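Local atomic coordinates of glycosyl hydrolase family 26 (Bacteroides ovatus, PDB entry 4ZXO), a protein that hydrolyses beta-mannans, acting as a family 26 beta-mannanase with a TIM-barrel fold, probably by cutting the main chain of polysaccharides such as galactomannan. Residues Asp214-Glu217 and Glu218-Arg222; Thr271-Glu274 and Gly275-Asp278; Asp140-Ala143 and Asp144-Ser148. One frame throughout, in Å; residues are numbered along the deposited sequence.

Three short-range contacts, each between abutting segments, illustrate how neighbouring residues shape the helices and loops around a TIM barrel. Following the chain from the N terminus, contact 3 comes first, binding successive turns near the C-terminal end of helix 132-147. Contact 1 follows at the start of the short helix 216-219, which lies on the crossover from strand 203-207 to strand 231-235. Contact 2 closes a beta turn in the loop between strand 266-271 and helix 281-290. The three lie in series, neither nesting nor crossing, and none touches another; contacts 2 and 3 sit on opposite sides of the chain's centre, their own centres about 33 Å apart.

Contact 1. Residues Asp214-Glu217 and Glu218-Arg222; sequences DTVE and EYLER
The N-terminal cap of helix 216-219 is built by T215 and E218, with T215 at the N-cap position and E218 three residues on. The hydroxyl of T215 works in both directions. It donates to the carboxylate, OG1 to E218 OE2 at 2.8 Å, and accepts a weak bond from E218 N at 3.3 Å. The two side chains cross obliquely, and OG1 reaches its partners because it sits between its own backbone N and carbonyl carbon (chi1 61°).

The second oxygen of the carboxylate turns to the residue before the cap: D214 N donates to E218 OE1 at 2.9 Å, almost straight at 170°. Both donors come from above the carboxylate plane, the amide being 65° out of it, and with one bond to each oxygen the group is held against rotation. In the classical capping box the glutamate would bind the amide of the N-cap residue itself; here it grips the amide one residue earlier and so fastens the approach to the helix as well as its first turn. The helix stands on the beta-alpha-beta crossover from strand 203-207 to strand 231-235, with helix 241-262 alongside.

Behind the cap the backbone continues the pattern, Y219 N to T215 O at 3.0 Å and L220 N to V216 O at 2.9 Å. The side chains of V216 and L220 lie side by side and point the same way, CG1 of V216 meeting CD1 of L220 at 3.7 Å. V216 CG1 stands anti to its backbone N, which turns this methyl along the helix to L220. The ring of Y219 leads away into the fold, where its OH bonds G233 O, while D214 OD1 forms a salt bridge with K250 of helix 241-262.

Contact 2. Residues Thr271-Glu274 and Gly275-Asp278; sequences TGLE and GIPD
L273 is the first residue of its segment to meet the second, and it does so twice, through its carbonyl and through its side chain. L273 O accepts from I276 N at 2.9 Å, closing a type II beta turn from L273 to I276; the N-H lies above the carbonyl plane, 38° out of it, and the bond is bent to 143°. Meanwhile CG stands anti to the backbone N (chi1 169°), which carries the CD2 branch to P277. The CD2 methyl of L273 meets the proline ring at P277 CD, 3.6 Å away, and the same methyl rests 4.0 Å from D278 CB. I276 adds its CG1, 3.4 Å from L273 O.

E274 takes the first corner of the turn, position i+1. Its carbonyl oxygen lies 3.4 Å from P277 CD, whereas its extended side chain ends in a hydrogen bond between OE2 and H310 ND1. G275 follows with positive phi, a conformation that favours glycine at the third place of a type II turn.

The chemistry is thus mostly apolar: a single backbone bond closes the turn after strand 266-271, and the leucine packs on P277 and also touches W281 of helix 281-290.

Contact 3. Residues Asp140-Ala143 and Asp144-Ser148; sequences DRVA and DFLLS
A143, D144 and V142 are packed against the following or preceding turn of helix 132-147, each in its own way. A143 does so chiefly through its carbonyl: A143 O accepts from L147 N at 2.9 Å, and the leucine folds over the same oxygen, with CG at 3.3 Å. The methyl of A143 instead faces L195 of helix 181-197 and K198.

D144 looks back one turn to D140. Its amide donates to D140 O at 2.8 Å, and its carboxylate carbon CG comes within 3.4 Å of that oxygen, because the chain turns back beside its own N (chi1 -73°). The acid does not pair with D140; D144 OD1 makes a salt bridge with K198, and D140 OD2 one with R194.

V142 is buried, and its CG1 lies alongside L146 CD1 at 3.8 Å, both side chains pointing the same way, while V142 O takes L146 N at 2.9 Å in a nearly straight bond (169°). Replacing L146 with an alanine would probably open a gap beside the V142 methyl and cost the contact with L195.

Helix 132-147 is thereby joined to helix 181-197 both by apolar contact, A143 and L146 on L195, and by the salt bridge of D140 with R194, while F145 packs on helix 81-93 and V142 on W102. The two like charges, 6.8 Å apart from D140 OD2 to D144 OD2, are probably each offset by a basic partner.

Contact 1. Residues Asp214-Glu217 and Glu218-Arg222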
loop_
_atom_site.group_PDB
_atom_site.type_symbol
_atom_site.label_atom_id
_atom_site.label_comp_id
_atom_site.label_asym_id
_atom_site.label_seq_id
_atom_site.Cartn_x
_atom_site.Cartn_y
_atom_site.Cartn_z
ATOM N N ASP A 214 9.049 -13.581 12.903
ATOM C CA ASP A 214 8.648 -14.986 12.838
ATOM C C ASP A 214 7.403 -15.327 13.606
ATOM O O ASP A 214 6.900 -16.425 13.478
ATOM C CB ASP A 214 9.776 -15.882 13.323
ATOM C CG ASP A 214 10.820 -16.142 12.241
ATOM O OD1 ASP A 214 10.558 -15.984 11.025
ATOM O OD2 ASP A 214 11.925 -16.568 12.622
ATOM N N THR A 215 6.894 -14.387 14.380
ATOM C CA THR A 215 5.744 -14.576 15.261
ATOM C C THR A 215 4.949 -13.289 15.344
ATOM O O THR A 215 5.437 -12.211 14.957
ATOM C CB THR A 215 6.151 -14.966 16.727
ATOM O OG1 THR A 215 6.936 -13.903 17.284
ATOM C CG2 THR A 215 6.936 -16.266 16.747
ATOM N N VAL A 216 3.733 -13.394 15.861
ATOM C CA VAL A 216 2.909 -12.210 16.095
ATOM C C VAL A 216 3.568 -11.216 17.076
ATOM O O VAL A 216 3.528 -10.008 16.858
ATOM C CB VAL A 216 1.511 -12.608 16.631
ATOM C CG1 VAL A 216 0.748 -11.337 17.063
ATOM C CG2 VAL A 216 0.754 -13.286 15.529
ATOM N N GLU A 217 4.224 -11.753 18.118
ATOM C CA GLU A 217 4.924 -10.901 19.078
ATOM C C GLU A 217 5.915 -9.988 18.349
ATOM O O GLU A 217 5.999 -8.758 18.604
ATOM C CB GLU A 217 5.651 -11.785 20.151
ATOM C CG GLU A 217 6.731 -11.065 20.986
ATOM C CD GLU A 217 7.349 -11.995 21.988
ATOM O OE1 GLU A 217 6.572 -12.712 22.617
ATOM O OE2 GLU A 217 8.594 -12.069 22.094
ATOM N N GLU A 218 6.691 -10.590 17.443
ATOM C CA GLU A 218 7.700 -9.849 16.730
ATOM C C GLU A 218 7.047 -8.846 15.776
ATOM O O GLU A 218 7.493 -7.721 15.623
ATOM C CB GLU A 218 8.615 -10.790 15.954
ATOM C CG GLU A 218 9.523 -11.645 16.880
ATOM C CD GLU A 218 10.013 -12.887 16.162
ATOM O OE1 GLU A 218 10.730 -12.758 15.108
ATOM O OE2 GLU A 218 9.664 -14.000 16.646
ATOM N N TYR A 219 6.001 -9.295 15.088
ATOM C CA TYR A 219 5.317 -8.430 14.150
ATOM C C TYR A 219 4.809 -7.186 14.814
ATOM O O TYR A 219 4.861 -6.109 14.210
ATOM C CB TYR A 219 4.152 -9.230 13.503
ATOM C CG TYR A 219 3.271 -8.446 12.551
ATOM C CD1 TYR A 219 3.599 -8.330 11.191
ATOM C CD2 TYR A 219 2.089 -7.881 12.996
ATOM C CE1 TYR A 219 2.765 -7.622 10.315
ATOM C CE2 TYR A 219 1.275 -7.163 12.149
ATOM C CZ TYR A 219 1.609 -7.025 10.810
ATOM O OH TYR A 219 0.791 -6.309 9.969
ATOM N N LEU A 220 4.295 -7.344 16.031
ATOM C CA LEU A 220 3.720 -6.202 16.742
ATOM C C LEU A 220 4.687 -5.446 17.633
ATOM O O LEU A 220 4.242 -4.558 18.380
ATOM C CB LEU A 220 2.535 -6.663 17.604
ATOM C CG LEU A 220 1.373 -7.225 16.765
ATOM C CD1 LEU A 220 0.227 -7.686 17.731
ATOM C CD2 LEU A 220 0.846 -6.150 15.815
ATOM N N GLU A 221 5.976 -5.816 17.675
ATOM C CA GLU A 221 6.902 -5.162 18.612
ATOM C C GLU A 221 6.916 -3.636 18.431
ATOM O O GLU A 221 7.027 -2.897 19.401
ATOM C CB GLU A 221 8.322 -5.708 18.401
ATOM C CG GLU A 221 9.305 -5.219 19.442
ATOM C CD GLU A 221 10.631 -4.677 18.935
ATOM O OE1 GLU A 221 10.860 -4.329 17.741
ATOM O OE2 GLU A 221 11.505 -4.619 19.793
ATOM N N ARG A 222 6.802 -3.180 17.178
ATOM C CA ARG A 222 6.831 -1.740 16.914
ATOM C C ARG A 222 5.460 -1.174 16.486
ATOM O O ARG A 222 5.370 -0.113 15.785
ATOM C CB ARG A 222 7.897 -1.436 15.844
ATOM C CG ARG A 222 9.271 -1.710 16.376
ATOM C CD ARG A 222 10.421 -1.275 15.486
ATOM N NE ARG A 222 11.629 -1.477 16.301
ATOM C CZ ARG A 222 12.734 -0.741 16.212
ATOM N NH1 ARG A 222 12.818 0.249 15.305
ATOM N NH2 ARG A 222 13.759 -0.985 17.055
#

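Contact 2. Residues Thr271-Glu274 and Gly275-Asp278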
loop_
_atom_site.group_PDB
_atom_site.type_symbol
_atom_site.label_atom_id
_atom_site.label_comp_id
_atom_site.label_asym_id
_atom_site.label_seq_id
_atom_site.Cartn_x
_atom_site.Cartn_y
_atom_site.Cartn_z
ATOM N N THR A 271 3.683 -7.501 -2.967
ATOM C CA THR A 271 4.275 -8.758 -3.302
ATOM C C THR A 271 4.587 -8.754 -4.795
ATOM O O THR A 271 4.387 -7.740 -5.509
ATOM C CB THR A 271 3.347 -9.954 -2.942
ATOM O OG1 THR A 271 4.096 -11.191 -2.989
ATOM C CG2 THR A 271 2.171 -10.025 -3.834
ATOM N N GLY A 272 5.138 -9.863 -5.255
ATOM C CA GLY A 272 5.447 -10.019 -6.672
ATOM C C GLY A 272 6.647 -10.875 -6.907
ATOM O O GLY A 272 7.396 -11.222 -5.980
ATOM N N LEU A 273 6.816 -11.245 -8.181
ATOM C CA LEU A 273 8.004 -11.954 -8.676
ATOM C C LEU A 273 8.567 -11.113 -9.791
ATOM O O LEU A 273 7.906 -10.980 -10.844
ATOM C CB LEU A 273 7.635 -13.340 -9.196
ATOM C CG LEU A 273 8.740 -14.064 -9.980
ATOM C CD1 LEU A 273 9.863 -14.346 -9.011
ATOM C CD2 LEU A 273 8.194 -15.377 -10.558
ATOM N N GLU A 274 9.733 -10.498 -9.559
ATOM C CA GLU A 274 10.240 -9.551 -10.543
ATOM C C GLU A 274 10.391 -10.190 -11.957
ATOM O O GLU A 274 11.060 -11.244 -12.116
ATOM C CB GLU A 274 11.572 -8.964 -10.048
ATOM C CG GLU A 274 12.045 -7.885 -10.953
ATOM C CD GLU A 274 13.403 -7.354 -10.586
ATOM O OE1 GLU A 274 14.248 -8.135 -10.071
ATOM O OE2 GLU A 274 13.636 -6.149 -10.796
ATOM N N GLY A 275 9.794 -9.555 -12.981
ATOM C CA GLY A 275 9.899 -10.072 -14.338
ATOM C C GLY A 275 9.067 -11.303 -14.604
ATOM O O GLY A 275 9.196 -11.891 -15.687
ATOM N N ILE A 276 8.224 -11.678 -13.622
ATOM C CA ILE A 276 7.451 -12.931 -13.596
ATOM C C ILE A 276 7.882 -13.966 -14.629
ATOM O O ILE A 276 7.126 -14.269 -15.579
ATOM C CB ILE A 276 5.901 -12.677 -13.794
ATOM C CG1 ILE A 276 5.457 -11.386 -13.110
ATOM C CG2 ILE A 276 5.145 -13.823 -13.160
ATOM C CD1 ILE A 276 4.861 -10.358 -14.066
ATOM N N PRO A 277 9.084 -14.540 -14.450
ATOM C CA PRO A 277 9.618 -15.440 -15.485
ATOM C C PRO A 277 8.905 -16.790 -15.475
ATOM O O PRO A 277 9.106 -17.587 -16.394
ATOM C CB PRO A 277 11.064 -15.642 -15.079
ATOM C CG PRO A 277 11.348 -14.755 -13.926
ATOM C CD PRO A 277 10.078 -14.209 -13.411
ATOM N N ASP A 278 8.154 -17.058 -14.400
ATOM C CA ASP A 278 7.397 -18.289 -14.235
ATOM C C ASP A 278 6.068 -18.088 -14.896
ATOM O O ASP A 278 5.274 -17.265 -14.417
ATOM C CB ASP A 278 7.218 -18.562 -12.741
ATOM C CG ASP A 278 6.354 -19.772 -12.426
ATOM O OD1 ASP A 278 5.798 -20.411 -13.333
ATOM O OD2 ASP A 278 6.240 -20.090 -11.208
#

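Contact 3. Residues Asp140-Ala143 and Asp144-Ser148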
loop_
_atom_site.group_PDB
_atom_site.type_symbol
_atom_site.label_atom_id
_atom_site.label_comp_id
_atom_site.label_asym_id
_atom_site.label_seq_id
_atom_site.Cartn_x
_atom_site.Cartn_y
_atom_site.Cartn_z
ATOM N N ASP A 140 2.496 17.661 7.011
ATOM C CA ASP A 140 1.431 18.575 6.650
ATOM C C ASP A 140 1.319 18.667 5.135
ATOM O O ASP A 140 0.228 18.856 4.599
ATOM C CB ASP A 140 1.678 19.981 7.253
ATOM C CG ASP A 140 1.393 20.031 8.728
ATOM O OD1 ASP A 140 0.901 19.023 9.316
ATOM O OD2 ASP A 140 1.542 21.128 9.306
ATOM N N ARG A 141 2.434 18.502 4.433
ATOM C CA ARG A 141 2.414 18.532 2.958
ATOM C C ARG A 141 1.689 17.310 2.430
ATOM O O ARG A 141 0.881 17.399 1.484
ATOM C CB ARG A 141 3.864 18.625 2.377
ATOM C CG ARG A 141 4.476 20.064 2.594
ATOM C CD ARG A 141 5.981 20.268 2.236
ATOM N NE ARG A 141 6.164 21.650 1.778
ATOM C CZ ARG A 141 7.333 22.253 1.571
ATOM N NH1 ARG A 141 7.328 23.503 1.109
ATOM N NH2 ARG A 141 8.504 21.619 1.797
ATOM N N VAL A 142 1.942 16.153 3.039
ATOM C CA VAL A 142 1.109 14.972 2.752
ATOM C C VAL A 142 -0.367 15.235 3.085
ATOM O O VAL A 142 -1.273 14.925 2.293
ATOM C CB VAL A 142 1.605 13.749 3.570
ATOM C CG1 VAL A 142 0.570 12.593 3.490
ATOM C CG2 VAL A 142 2.979 13.303 3.048
ATOM N N ALA A 143 -0.632 15.817 4.260
ATOM C CA ALA A 143 -2.031 16.094 4.644
ATOM C C ALA A 143 -2.752 16.964 3.592
ATOM O O ALA A 143 -3.893 16.652 3.158
ATOM C CB ALA A 143 -2.070 16.759 6.023
ATOM N N ASP A 144 -2.078 18.026 3.148
ATOM C CA ASP A 144 -2.690 18.901 2.147
ATOM C C ASP A 144 -2.977 18.172 0.817
ATOM O O ASP A 144 -4.036 18.408 0.191
ATOM C CB ASP A 144 -1.788 20.086 1.858
ATOM C CG ASP A 144 -1.756 21.096 2.980
ATOM O OD1 ASP A 144 -2.675 21.091 3.831
ATOM O OD2 ASP A 144 -0.800 21.892 2.993
ATOM N N PHE A 145 -2.083 17.254 0.410
ATOM C CA PHE A 145 -2.371 16.468 -0.777
ATOM C C PHE A 145 -3.600 15.580 -0.553
ATOM O O PHE A 145 -4.485 15.505 -1.399
ATOM C CB PHE A 145 -1.184 15.621 -1.180
ATOM C CG PHE A 145 -1.445 14.857 -2.432
ATOM C CD1 PHE A 145 -1.363 15.474 -3.653
ATOM C CD2 PHE A 145 -1.788 13.525 -2.398
ATOM C CE1 PHE A 145 -1.619 14.756 -4.832
ATOM C CE2 PHE A 145 -2.039 12.797 -3.574
ATOM C CZ PHE A 145 -1.961 13.430 -4.778
ATOM N N LEU A 146 -3.654 14.897 0.576
ATOM C CA LEU A 146 -4.792 14.027 0.872
ATOM C C LEU A 146 -6.135 14.780 0.862
ATOM O O LEU A 146 -7.166 14.254 0.429
ATOM C CB LEU A 146 -4.575 13.345 2.227
ATOM C CG LEU A 146 -3.383 12.349 2.222
ATOM C CD1 LEU A 146 -3.153 11.737 3.597
ATOM C CD2 LEU A 146 -3.538 11.234 1.174
ATOM N N LEU A 147 -6.111 15.999 1.385
ATOM C CA LEU A 147 -7.334 16.813 1.418
ATOM C C LEU A 147 -7.767 17.278 0.016
ATOM O O LEU A 147 -8.903 17.748 -0.181
ATOM C CB LEU A 147 -7.120 18.015 2.327
ATOM C CG LEU A 147 -7.034 17.591 3.791
ATOM C CD1 LEU A 147 -6.484 18.722 4.647
ATOM C CD2 LEU A 147 -8.414 17.187 4.253
ATOM N N SER A 148 -6.861 17.222 -0.942
ATOM C CA SER A 148 -7.167 17.654 -2.306
ATOM C C SER A 148 -7.771 16.514 -3.126
ATOM O O SER A 148 -8.230 16.746 -4.257
ATOM C CB SER A 148 -5.896 18.164 -3.010
ATOM O OG SER A 148 -5.078 17.087 -3.474
#